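Local coordinates for protein extracellular serine protease (Aeromonas sobria, PDB 3HJR) that cleaves peptide bonds after two consecutive basic residues, one of them lysine, as a secreted calcium-binding kexin-like serine protease and probable virulence factor, at residues A5-K10 with H63-L68; L256-L261 with S337-T342; P378-Y383 with V390-G395; L470-V475 with L590-H595; M478-H483 with L528-M533. All blocks are in the same frame, centred on the assembly; numbering follows the deposited sequence.

Contact 1: residues A5-K10 with H63-L68; sequences APLTGK and HRTGVL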
# COMPACT_ATOMS: atom_id res chain seq x y z
N ALA A 5 26.36 -1.20 -20.94
CA ALA A 5 27.31 -2.25 -20.56
C ALA A 5 27.20 -2.56 -19.07
O ALA A 5 26.66 -1.79 -18.30
CB ALA A 5 28.71 -1.81 -20.89
N PRO A 6 27.74 -3.71 -18.63
CA PRO A 6 27.78 -4.02 -17.20
C PRO A 6 28.75 -3.12 -16.47
O PRO A 6 29.77 -2.72 -17.05
CB PRO A 6 28.29 -5.46 -17.14
CG PRO A 6 28.45 -5.93 -18.53
CD PRO A 6 28.34 -4.76 -19.45
N LEU A 7 28.43 -2.78 -15.22
CA LEU A 7 29.33 -2.10 -14.30
C LEU A 7 29.87 -3.12 -13.30
O LEU A 7 29.21 -4.12 -12.98
CB LEU A 7 28.58 -1.01 -13.50
CG LEU A 7 27.99 0.15 -14.29
CD1 LEU A 7 27.10 0.99 -13.35
CD2 LEU A 7 29.09 0.96 -14.91
N THR A 8 31.09 -2.87 -12.82
CA THR A 8 31.65 -3.62 -11.68
C THR A 8 31.13 -2.97 -10.39
O THR A 8 30.43 -1.96 -10.43
CB THR A 8 33.19 -3.54 -11.65
OG1 THR A 8 33.60 -2.21 -11.28
CG2 THR A 8 33.80 -3.75 -13.03
N GLY A 9 31.50 -3.48 -9.23
CA GLY A 9 31.18 -2.71 -8.03
C GLY A 9 31.71 -1.26 -7.98
O GLY A 9 31.10 -0.38 -7.34
N LYS A 10 32.80 -1.00 -8.72
CA LYS A 10 33.90 -0.17 -8.24
C LYS A 10 34.33 0.99 -9.15
O LYS A 10 35.52 1.30 -9.24
CB LYS A 10 35.13 -1.06 -8.02
CG LYS A 10 34.86 -2.34 -7.22
CD LYS A 10 34.55 -2.03 -5.76
CE LYS A 10 34.29 -3.30 -4.95
NZ LYS A 10 32.82 -3.54 -4.78
N HIS A 63 20.73 -3.15 -11.73
CA HIS A 63 20.71 -3.96 -12.94
C HIS A 63 22.09 -3.97 -13.61
O HIS A 63 22.58 -5.04 -14.03
CB HIS A 63 19.65 -3.44 -13.93
CG HIS A 63 18.25 -3.94 -13.66
ND1 HIS A 63 17.79 -4.28 -12.40
CD2 HIS A 63 17.21 -4.11 -14.51
CE1 HIS A 63 16.53 -4.66 -12.49
NE2 HIS A 63 16.15 -4.57 -13.75
N ARG A 64 22.74 -2.82 -13.71
CA ARG A 64 24.03 -2.78 -14.37
C ARG A 64 25.11 -3.55 -13.62
O ARG A 64 26.01 -4.08 -14.29
CB ARG A 64 24.50 -1.34 -14.62
CG ARG A 64 23.68 -0.62 -15.70
CD ARG A 64 24.23 0.66 -16.17
NE ARG A 64 25.45 0.46 -16.94
CZ ARG A 64 26.41 1.34 -17.14
NH1 ARG A 64 26.30 2.59 -16.73
NH2 ARG A 64 27.49 0.97 -17.84
N THR A 65 25.03 -3.63 -12.29
CA THR A 65 26.04 -4.34 -11.47
C THR A 65 25.68 -5.77 -11.21
O THR A 65 26.41 -6.46 -10.49
CB THR A 65 26.29 -3.66 -10.10
OG1 THR A 65 25.06 -3.52 -9.36
CG2 THR A 65 26.85 -2.28 -10.28
N GLY A 66 24.56 -6.23 -11.75
CA GLY A 66 24.21 -7.63 -11.63
C GLY A 66 23.41 -7.94 -10.38
O GLY A 66 23.17 -9.11 -10.12
N VAL A 67 22.98 -6.92 -9.65
CA VAL A 67 22.02 -7.09 -8.57
C VAL A 67 20.62 -7.26 -9.19
O VAL A 67 20.02 -6.31 -9.64
CB VAL A 67 22.04 -5.92 -7.55
CG1 VAL A 67 20.99 -6.12 -6.51
CG2 VAL A 67 23.44 -5.76 -6.94
N LEU A 68 20.09 -8.48 -9.18
CA LEU A 68 18.90 -8.83 -9.96
C LEU A 68 17.89 -9.70 -9.19
O LEU A 68 16.94 -10.17 -9.78
CB LEU A 68 19.29 -9.56 -11.26
CG LEU A 68 20.14 -8.78 -12.27
CD1 LEU A 68 20.55 -9.65 -13.44
CD2 LEU A 68 19.42 -7.57 -12.78
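Arg64 takes the carbonyl oxygen of Ala5 side-on with two nitrogens. Its NE donates to Ala5 O at 2.9 Å, and its NH2 reaches the same Ala5 O, also at 2.9 Å. The oxygen lies 1° from the guanidinium plane, so both N-H groups converge on it from the edge of the flat group. Leu7 meets that group from another direction: Leu7 CG stands 3.5 Å above the guanidinium plane, over its centre, and Leu7 CD2 comes to 3.3 Å from Arg64 NH2. A bend at chi3 (70°) in the arginine chain swings the guanidinium round to present this edge and face. The backbones add one bond, Leu7 N to Arg64 O at 2.9 Å. Next along, Thr65 CA makes a nearly straight C-H...O contact to Leu7 O (3.5 Å, 169° at the hydrogen), while Thr65 CG2 packs 3.9 Å from Leu7 CB. In the second shell, Glu22 forms a salt bridge with Arg64 NH1, leaving NE and NH2 for Ala5, and Thr65 OG1 is bonded back to Trp61 O. The N-terminal loop is thus laid across the end of helix 60-65 at the protein surface, where Gly66, with positive phi and two bonds into the last turn, closes the helix in a Schellman motif.

Contact 2: residues L256-L261 with S337-T342; sequences LVVSAL and SATPST
Ala338 O is gripped twice by Thr342: OG1 donates to it at 2.9 Å and the backbone N at 3.0 Å, from opposite faces of the carbonyl plane. The hydroxyl can bend back in this way because Thr342 OG1 sits beside its own backbone N (chi1 -63°), and the same turn presents its oxygen to the strand. There Val258 CG1 lies 3.4 Å from Thr342 OG1, the two side chains sliding past each other in opposite directions. The other valine branch, CG2, fits between Thr339 OG1 (3.6 Å) and Ala338 CB (3.8 Å); Thr339 OG1 is itself bonded to Thr335 O. The methyl of Ala338 points into the strand, 3.4 Å from Ser259 O and 4.2 Å from Ala260 CB. Small residues on both sides match the short 7.5 Å separation of the segment axes, which run at 115° to one another. This is the central helix of the subtilisin fold packed on its parallel sheet; Ser336, predicted to be the charge-relay serine, immediately precedes 337-342. Hydroxyls satisfied within the helix can face valine in a buried interface, so strand 256-261 meets this helix by shape and dispersion contacts rather than by polar bonds.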
# COMPACT_ATOMS: atom_id res chain seq x y z
N LEU A 256 4.40 -4.04 5.15
CA LEU A 256 4.91 -2.77 4.64
C LEU A 256 3.93 -2.35 3.58
O LEU A 256 3.80 -2.98 2.50
CB LEU A 256 6.30 -2.94 4.10
CG LEU A 256 7.08 -2.23 3.01
CD1 LEU A 256 6.57 -1.02 2.38
CD2 LEU A 256 8.58 -2.29 3.21
N VAL A 257 3.21 -1.29 3.91
CA VAL A 257 2.07 -0.83 3.15
C VAL A 257 2.50 0.26 2.20
O VAL A 257 3.20 1.18 2.57
CB VAL A 257 0.92 -0.35 4.08
CG1 VAL A 257 -0.26 0.04 3.24
CG2 VAL A 257 0.52 -1.46 5.05
N VAL A 258 2.12 0.13 0.93
CA VAL A 258 2.58 1.07 -0.08
C VAL A 258 1.49 1.77 -0.87
O VAL A 258 0.45 1.20 -1.15
CB VAL A 258 3.52 0.41 -1.10
CG1 VAL A 258 4.71 -0.19 -0.40
CG2 VAL A 258 2.81 -0.62 -1.92
N SER A 259 1.71 3.05 -1.15
CA SER A 259 0.89 3.81 -2.05
C SER A 259 1.45 3.79 -3.47
O SER A 259 2.62 3.41 -3.66
CB SER A 259 0.76 5.24 -1.52
OG SER A 259 1.97 5.97 -1.61
N ALA A 260 0.61 4.15 -4.44
CA ALA A 260 0.97 4.16 -5.86
C ALA A 260 1.31 5.57 -6.37
O ALA A 260 0.64 6.58 -6.08
CB ALA A 260 -0.17 3.57 -6.69
N LEU A 261 2.37 5.62 -7.17
CA LEU A 261 2.88 6.81 -7.83
C LEU A 261 2.69 6.67 -9.35
O LEU A 261 2.88 5.60 -9.90
CB LEU A 261 4.38 6.98 -7.53
CG LEU A 261 5.00 8.26 -8.11
CD1 LEU A 261 5.36 9.19 -7.02
CD2 LEU A 261 6.24 7.87 -8.94
N SER A 337 -0.00 -2.68 -8.19
CA SER A 337 1.26 -2.61 -8.95
C SER A 337 2.40 -1.99 -8.12
O SER A 337 3.55 -2.37 -8.27
CB SER A 337 1.03 -1.77 -10.23
OG SER A 337 0.33 -2.56 -11.20
N ALA A 338 2.08 -1.02 -7.27
CA ALA A 338 3.07 -0.49 -6.31
C ALA A 338 3.62 -1.59 -5.42
O ALA A 338 4.81 -1.57 -5.06
CB ALA A 338 2.46 0.57 -5.46
N THR A 339 2.78 -2.59 -5.12
CA THR A 339 3.13 -3.69 -4.25
C THR A 339 4.21 -4.55 -4.90
O THR A 339 5.28 -4.71 -4.31
CB THR A 339 1.87 -4.47 -3.83
OG1 THR A 339 1.01 -3.57 -3.06
CG2 THR A 339 2.20 -5.61 -2.94
N PRO A 340 4.02 -5.08 -6.11
CA PRO A 340 5.12 -5.84 -6.73
C PRO A 340 6.32 -4.98 -7.07
O PRO A 340 7.42 -5.51 -7.12
CB PRO A 340 4.50 -6.45 -7.98
CG PRO A 340 3.31 -5.60 -8.28
CD PRO A 340 2.77 -5.20 -6.91
N SER A 341 6.14 -3.69 -7.28
CA SER A 341 7.26 -2.81 -7.52
C SER A 341 8.16 -2.82 -6.27
O SER A 341 9.37 -2.78 -6.35
CB SER A 341 6.78 -1.40 -7.83
OG SER A 341 6.09 -1.36 -9.08
N THR A 342 7.51 -2.86 -5.11
CA THR A 342 8.16 -2.89 -3.81
C THR A 342 8.77 -4.25 -3.52
O THR A 342 9.91 -4.35 -3.04
CB THR A 342 7.17 -2.44 -2.74
OG1 THR A 342 6.77 -1.08 -2.98
CG2 THR A 342 7.85 -2.43 -1.42

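Contact 3: residues P378-Y383 with V390-G395; sequences PVMVSY and VRDVKG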
# COMPACT_ATOMS: atom_id res chain seq x y z
N PRO A 378 -1.06 20.43 2.37
CA PRO A 378 -2.05 19.76 3.21
C PRO A 378 -3.45 20.07 2.70
O PRO A 378 -3.65 21.15 2.09
CB PRO A 378 -1.82 20.39 4.59
CG PRO A 378 -1.32 21.75 4.30
CD PRO A 378 -0.40 21.54 3.10
N VAL A 379 -4.36 19.12 2.92
CA VAL A 379 -5.78 19.27 2.62
C VAL A 379 -6.46 19.72 3.90
O VAL A 379 -6.45 19.03 4.89
CB VAL A 379 -6.41 17.97 2.11
CG1 VAL A 379 -7.88 18.20 1.73
CG2 VAL A 379 -5.63 17.42 0.91
N MET A 380 -6.95 20.97 3.87
CA MET A 380 -7.56 21.58 5.04
C MET A 380 -9.07 21.40 5.12
O MET A 380 -9.75 21.36 4.09
CB MET A 380 -7.22 23.06 5.02
CG MET A 380 -5.76 23.38 4.84
SD MET A 380 -4.78 22.75 6.24
CE MET A 380 -5.25 23.87 7.52
N VAL A 381 -9.59 21.28 6.34
CA VAL A 381 -11.01 21.25 6.59
C VAL A 381 -11.36 22.50 7.38
O VAL A 381 -10.83 22.70 8.47
CB VAL A 381 -11.41 19.97 7.38
CG1 VAL A 381 -12.92 19.92 7.61
CG2 VAL A 381 -10.94 18.72 6.65
N SER A 382 -12.23 23.36 6.82
CA SER A 382 -12.68 24.60 7.46
C SER A 382 -14.13 24.41 7.88
O SER A 382 -14.90 23.83 7.14
CB SER A 382 -12.61 25.79 6.50
OG SER A 382 -13.06 26.96 7.14
N TYR A 383 -14.50 24.90 9.06
CA TYR A 383 -15.85 24.83 9.60
C TYR A 383 -16.02 25.86 10.69
O TYR A 383 -15.04 26.27 11.30
CB TYR A 383 -16.13 23.43 10.19
CG TYR A 383 -15.29 23.01 11.39
CD1 TYR A 383 -15.75 23.17 12.69
CD2 TYR A 383 -14.04 22.39 11.22
CE1 TYR A 383 -14.99 22.77 13.77
CE2 TYR A 383 -13.27 22.02 12.30
CZ TYR A 383 -13.75 22.19 13.56
OH TYR A 383 -13.00 21.79 14.64
N VAL A 390 -14.44 30.28 13.28
CA VAL A 390 -14.05 29.42 12.14
C VAL A 390 -12.67 28.85 12.40
O VAL A 390 -11.74 29.59 12.72
CB VAL A 390 -14.05 30.17 10.78
CG1 VAL A 390 -13.33 29.35 9.70
CG2 VAL A 390 -15.47 30.48 10.38
N ARG A 391 -12.56 27.53 12.29
CA ARG A 391 -11.30 26.83 12.40
C ARG A 391 -10.93 26.28 11.04
O ARG A 391 -11.80 25.92 10.27
CB ARG A 391 -11.41 25.64 13.35
CG ARG A 391 -11.73 26.01 14.76
CD ARG A 391 -11.59 24.82 15.71
NE ARG A 391 -10.18 24.53 15.93
CZ ARG A 391 -9.64 23.35 16.18
NH1 ARG A 391 -8.34 23.27 16.37
NH2 ARG A 391 -10.37 22.24 16.20
N ASP A 392 -9.64 26.19 10.79
CA ASP A 392 -9.10 25.58 9.58
C ASP A 392 -8.01 24.65 10.05
O ASP A 392 -6.96 25.11 10.50
CB ASP A 392 -8.57 26.69 8.65
CG ASP A 392 -8.35 26.22 7.23
OD1 ASP A 392 -8.89 25.17 6.79
OD2 ASP A 392 -7.62 26.86 6.44
N VAL A 393 -8.29 23.34 9.99
CA VAL A 393 -7.40 22.31 10.53
C VAL A 393 -6.98 21.37 9.41
O VAL A 393 -7.70 21.23 8.42
CB VAL A 393 -8.09 21.50 11.67
CG1 VAL A 393 -8.59 22.40 12.77
CG2 VAL A 393 -9.22 20.62 11.10
N LYS A 394 -5.84 20.69 9.57
CA LYS A 394 -5.43 19.72 8.58
C LYS A 394 -6.31 18.51 8.66
O LYS A 394 -6.56 17.99 9.74
CB LYS A 394 -3.98 19.27 8.78
CG LYS A 394 -2.97 20.36 8.51
CD LYS A 394 -1.60 19.95 9.03
CE LYS A 394 -0.62 21.08 8.97
NZ LYS A 394 -0.15 21.34 7.62
N GLY A 395 -6.80 18.09 7.50
CA GLY A 395 -7.41 16.78 7.35
C GLY A 395 -6.48 15.73 6.78
O GLY A 395 -6.69 14.54 7.01
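Tyr383 and Arg391 form a hydrogen-bonded pair in the antiparallel beta hairpin of strands 379-384 and 390-396. Backbone bonding supplies the frame. Tyr383 and Arg391 exchange two bonds, as do Val381 and Val393, whose Val381 N to Val393 O bond is 2.8 Å long and almost straight (173°). Gly395 N then donates to Val379 O at 2.8 Å, where the second strand turns a corner. Apolar packing lies on the face carrying Val381, Tyr383 and Val393: Val393 CG2 meets the edge of the Tyr383 ring, 4.4 Å from CE2, and this face looks toward Leu239 and Val554. Tyr383 is about 7 Å, side chain to side chain, from the calcium ligand Asp553, placing the hairpin beside strand 545-553 and the third calcium site. Around Met380, Asp392 OD1 lies 3.2 Å from Met380 CB, the side chains crossing near a right angle, and Met380 SD rests 3.8 Å from Lys394 CG. Polar side-chain bonding centres on Tyr383 OH, which is also hydrogen-bonded to Gly456 O. Arg391 CB lies over one face of the tyrosine ring, and a bend at chi3 (74°) returns the guanidinium to the ring's end, where NH2 donates to Tyr383 OH at 3.1 Å.

Contact 4: residues L470-V475 with L590-H595; sequences LTVEAV and LRVLGH
Glu473 N and Ala474 N both donate to Leu593 O, at 2.8 and 3.0 Å, and Leu593 N returns a bond to Ala474 O. Two residues thus face one, and the pairing shifts by a residue between Val472 with Gly594 and Val475 with Val592. The buried side of this ladder is closely packed with aliphatic groups. Val592 CG1 sits between Leu470 CD2 (4.0 Å) and Val472 CB (4.1 Å), while Val475 CB meets Leu590 CD1; Trp547 and Ile466 cover this face. Backbones come close at Gly594, whose CA makes a C-H...O contact of 3.2 Å to Thr471 O. Toward Thr471 and His595, both partly exposed, packing gives way to directed polar contacts. His595 ND1 donates to Glu473 OE1 at 2.8 Å (164°), with the oxygen 4° from the ring plane and met on its anti side. The imidazole swings into line because His595 CG is tucked between its backbone N and carbonyl carbon (chi1 63°). Thr471 CB covers one ring face, a CH-pi contact 4.0 Å from the centroid. Arg359 forms a salt bridge to the same Glu473 OE1, linking this strand of the P-domain to helix 358-368 of the subtilisin domain. The arrangement is a classic beta bulge joining antiparallel strands 472-482 and 583-594 of the P-domain.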
# COMPACT_ATOMS: atom_id res chain seq x y z
N LEU A 470 13.09 4.64 24.43
CA LEU A 470 13.07 3.85 23.21
C LEU A 470 13.14 4.76 22.00
O LEU A 470 12.67 5.89 22.06
CB LEU A 470 11.79 3.01 23.17
CG LEU A 470 11.96 1.73 22.37
CD1 LEU A 470 12.83 0.68 23.10
CD2 LEU A 470 10.60 1.18 22.02
N THR A 471 13.77 4.30 20.92
CA THR A 471 13.65 5.01 19.65
C THR A 471 12.48 4.44 18.87
O THR A 471 12.41 3.24 18.67
CB THR A 471 14.95 4.85 18.83
OG1 THR A 471 16.01 5.53 19.50
CG2 THR A 471 14.81 5.49 17.46
N VAL A 472 11.56 5.27 18.39
CA VAL A 472 10.39 4.67 17.77
C VAL A 472 10.60 4.31 16.32
O VAL A 472 11.34 4.98 15.60
CB VAL A 472 9.00 5.35 18.11
CG1 VAL A 472 9.08 6.53 19.00
CG2 VAL A 472 8.03 5.43 16.96
N GLU A 473 10.03 3.16 15.96
CA GLU A 473 9.85 2.76 14.56
C GLU A 473 8.42 3.06 14.13
O GLU A 473 8.18 3.90 13.26
CB GLU A 473 10.21 1.29 14.39
CG GLU A 473 11.71 1.10 14.47
CD GLU A 473 12.12 -0.32 14.75
OE1 GLU A 473 12.98 -0.48 15.66
OE2 GLU A 473 11.62 -1.25 14.09
N ALA A 474 7.46 2.43 14.78
CA ALA A 474 6.04 2.61 14.46
C ALA A 474 5.21 2.61 15.74
O ALA A 474 5.62 2.08 16.79
CB ALA A 474 5.56 1.50 13.55
N VAL A 475 4.03 3.19 15.64
CA VAL A 475 3.09 3.13 16.74
C VAL A 475 1.77 2.61 16.24
O VAL A 475 1.33 2.95 15.14
CB VAL A 475 2.87 4.50 17.38
CG1 VAL A 475 4.18 5.00 18.03
CG2 VAL A 475 2.38 5.49 16.39
N LEU A 590 -2.28 2.13 23.25
CA LEU A 590 -1.07 2.57 22.50
C LEU A 590 -0.03 1.49 22.57
O LEU A 590 0.25 0.98 23.65
CB LEU A 590 -0.49 3.87 23.07
CG LEU A 590 0.86 4.33 22.49
CD1 LEU A 590 0.74 4.74 21.02
CD2 LEU A 590 1.44 5.46 23.37
N ARG A 591 0.58 1.16 21.42
CA ARG A 591 1.69 0.22 21.38
C ARG A 591 2.83 0.84 20.60
O ARG A 591 2.68 1.19 19.42
CB ARG A 591 1.30 -1.07 20.72
CG ARG A 591 2.41 -2.04 20.76
CD ARG A 591 2.20 -3.08 19.74
NE ARG A 591 2.50 -4.37 20.25
CZ ARG A 591 2.10 -5.49 19.67
NH1 ARG A 591 2.41 -6.64 20.23
NH2 ARG A 591 1.37 -5.47 18.54
N VAL A 592 3.96 0.97 21.26
CA VAL A 592 5.14 1.54 20.64
C VAL A 592 6.06 0.39 20.25
O VAL A 592 6.38 -0.47 21.08
CB VAL A 592 5.87 2.48 21.61
CG1 VAL A 592 7.16 3.03 20.96
CG2 VAL A 592 4.97 3.65 22.04
N LEU A 593 6.45 0.37 18.98
CA LEU A 593 7.34 -0.61 18.41
C LEU A 593 8.61 0.15 18.04
O LEU A 593 8.57 1.14 17.30
CB LEU A 593 6.71 -1.24 17.15
CG LEU A 593 5.32 -1.83 17.40
CD1 LEU A 593 4.51 -2.02 16.14
CD2 LEU A 593 5.52 -3.14 18.06
N GLY A 594 9.74 -0.26 18.59
CA GLY A 594 10.99 0.43 18.32
C GLY A 594 12.21 -0.34 18.76
O GLY A 594 12.21 -1.58 18.71
N HIS A 595 13.25 0.36 19.22
CA HIS A 595 14.49 -0.27 19.64
C HIS A 595 15.28 0.55 20.66
O HIS A 595 16.18 -0.03 21.35
CB HIS A 595 15.35 -0.58 18.42
CG HIS A 595 15.79 0.63 17.66
ND1 HIS A 595 15.14 1.07 16.53
CD2 HIS A 595 16.86 1.45 17.83
CE1 HIS A 595 15.77 2.13 16.04
NE2 HIS A 595 16.81 2.38 16.82

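Contact 5: residues M478-H483 with L528-M533; sequences MVSLDH and LRDMRM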
# COMPACT_ATOMS: atom_id res chain seq x y z
N MET A 478 -5.35 1.35 19.16
CA MET A 478 -6.74 0.88 18.99
C MET A 478 -7.67 1.90 19.62
O MET A 478 -7.37 2.46 20.67
CB MET A 478 -6.97 -0.45 19.69
CG MET A 478 -6.10 -1.59 19.17
SD MET A 478 -6.61 -3.20 19.72
CE MET A 478 -7.40 -3.87 18.13
N VAL A 479 -8.81 2.16 19.00
CA VAL A 479 -9.70 3.20 19.50
C VAL A 479 -11.13 2.71 19.59
O VAL A 479 -11.59 2.01 18.69
CB VAL A 479 -9.65 4.47 18.64
CG1 VAL A 479 -10.06 4.17 17.22
CG2 VAL A 479 -10.51 5.59 19.20
N SER A 480 -11.80 3.05 20.68
CA SER A 480 -13.23 2.79 20.85
C SER A 480 -13.95 4.10 21.18
O SER A 480 -13.52 4.84 22.04
CB SER A 480 -13.47 1.76 21.95
OG SER A 480 -12.97 0.47 21.58
N LEU A 481 -15.03 4.40 20.46
CA LEU A 481 -15.82 5.59 20.72
C LEU A 481 -17.22 5.38 20.15
O LEU A 481 -17.41 4.51 19.29
CB LEU A 481 -15.16 6.83 20.09
CG LEU A 481 -14.90 6.85 18.58
CD1 LEU A 481 -16.16 7.20 17.81
CD2 LEU A 481 -13.75 7.82 18.26
N ASP A 482 -18.18 6.15 20.64
CA ASP A 482 -19.50 6.26 20.04
C ASP A 482 -19.64 7.57 19.26
O ASP A 482 -19.26 8.64 19.73
CB ASP A 482 -20.59 6.21 21.10
CG ASP A 482 -20.76 4.84 21.69
OD1 ASP A 482 -21.42 4.75 22.76
OD2 ASP A 482 -20.32 3.83 21.15
N HIS A 483 -20.17 7.47 18.04
CA HIS A 483 -20.53 8.64 17.28
C HIS A 483 -21.45 8.18 16.16
O HIS A 483 -21.13 7.21 15.48
CB HIS A 483 -19.28 9.28 16.67
CG HIS A 483 -19.52 10.65 16.08
ND1 HIS A 483 -20.06 10.83 14.82
CD2 HIS A 483 -19.24 11.89 16.55
CE1 HIS A 483 -20.13 12.12 14.56
NE2 HIS A 483 -19.66 12.79 15.60
N LEU A 528 -16.57 3.28 16.73
CA LEU A 528 -15.38 2.43 16.64
C LEU A 528 -15.33 1.52 17.85
O LEU A 528 -15.63 1.95 18.96
CB LEU A 528 -14.10 3.26 16.62
CG LEU A 528 -14.11 4.43 15.61
CD1 LEU A 528 -12.78 5.20 15.65
CD2 LEU A 528 -14.42 3.93 14.19
N ARG A 529 -14.93 0.29 17.58
CA ARG A 529 -14.67 -0.71 18.60
C ARG A 529 -13.33 -1.39 18.35
O ARG A 529 -13.22 -2.32 17.54
CB ARG A 529 -15.81 -1.72 18.62
CG ARG A 529 -17.11 -1.14 19.14
CD ARG A 529 -17.03 -0.66 20.59
NE ARG A 529 -18.31 -0.30 21.20
CZ ARG A 529 -18.93 0.86 21.06
NH1 ARG A 529 -18.38 1.82 20.34
NH2 ARG A 529 -20.08 1.07 21.70
N ASP A 530 -12.32 -0.96 19.11
CA ASP A 530 -10.98 -1.49 18.98
C ASP A 530 -10.49 -1.39 17.52
O ASP A 530 -9.85 -2.34 17.03
CB ASP A 530 -10.94 -2.94 19.51
CG ASP A 530 -10.85 -3.01 21.02
OD1 ASP A 530 -10.54 -2.01 21.68
OD2 ASP A 530 -11.05 -4.08 21.64
N MET A 531 -10.84 -0.29 16.84
CA MET A 531 -10.33 -0.10 15.48
C MET A 531 -8.84 0.20 15.57
O MET A 531 -8.45 1.13 16.25
CB MET A 531 -11.01 1.05 14.73
CG MET A 531 -10.56 1.10 13.29
SD MET A 531 -11.39 2.39 12.36
CE MET A 531 -10.07 2.99 11.37
N ARG A 532 -8.03 -0.58 14.85
CA ARG A 532 -6.57 -0.41 14.83
C ARG A 532 -6.11 0.56 13.73
O ARG A 532 -6.61 0.54 12.59
CB ARG A 532 -5.86 -1.77 14.71
CG ARG A 532 -4.36 -1.73 15.05
CD ARG A 532 -3.71 -3.08 15.06
NE ARG A 532 -3.88 -3.76 13.79
CZ ARG A 532 -3.61 -5.03 13.57
NH1 ARG A 532 -3.83 -5.56 12.38
NH2 ARG A 532 -3.16 -5.79 14.54
N MET A 533 -5.16 1.44 14.10
CA MET A 533 -4.47 2.33 13.16
C MET A 533 -2.97 2.33 13.48
O MET A 533 -2.59 2.04 14.62
CB MET A 533 -4.98 3.74 13.26
CG MET A 533 -6.45 3.85 12.93
SD MET A 533 -7.29 5.27 13.56
CE MET A 533 -7.65 4.81 15.11
O HOH W 1 -9.96 0.54 21.95
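A G1 beta bulge interrupts the P-domain pairing of strands 472-482 and 527-535: Asp530 and Met531 both face Val479. Asp530 has the positive phi (54°) expected at the first bulge position, and Val479 and Met531 exchange two backbone bonds of 3.0 Å. Ser480 OG receives Asp530 N at 2.9 Å. A water bridges the same hydroxyl to Asp530 OD1, donating to the carboxylate at 2.6 Å, so the bulge is tied by its side chains as well. Beyond it, Arg529 runs back along the strand, bent at chi2 (-62°), and grips Asp482 end-on: NH1 and NH2 both donate to OD2, NH2 at 2.8 Å on the syn side. Carboxylate and guanidinium are nearly coplanar. Arg529 NH1 also donates to Leu528 O, which Leu481 N reaches from the opposite face of the carbonyl, helping to fix the guanidinium's rotation. On the other face of the sheet the contact is apolar and tight. Val479 CG1 is wedged between Leu528 CD1 and Met533 CE, each at only 3.3 Å, and Leu481 lies side by side with Leu528, their CD2 and CD1 atoms 3.8 Å apart. Leu489 and Ile491 of strand 489-494 pack against these leucines from the facing sheet. The contact thus joins two antiparallel strands of the P-domain's beta-sandwich through a G1 bulge.

How the contacts relate
Contact 2 is the most central, its centre about 5 Å from the centre of the chain, and relies on small apolar surfaces; contact 1, its centre about 29 Å from that point, lies at the surface and relies on a charged side chain and backbone oxygens. Contacts 4 and 5 share strand 472-482, with contact 5 nested inside the loop closed by contact 4; each pairs it with a different strand of one sheet, and each contains a bulge, classic in one and G1 in the other. Contact 3 is a local hairpin, partly buried, with regular pairing. Its neighbourhood, like that of contact 5, includes calcium ligand Asp553, although their centres are about 23 Å apart.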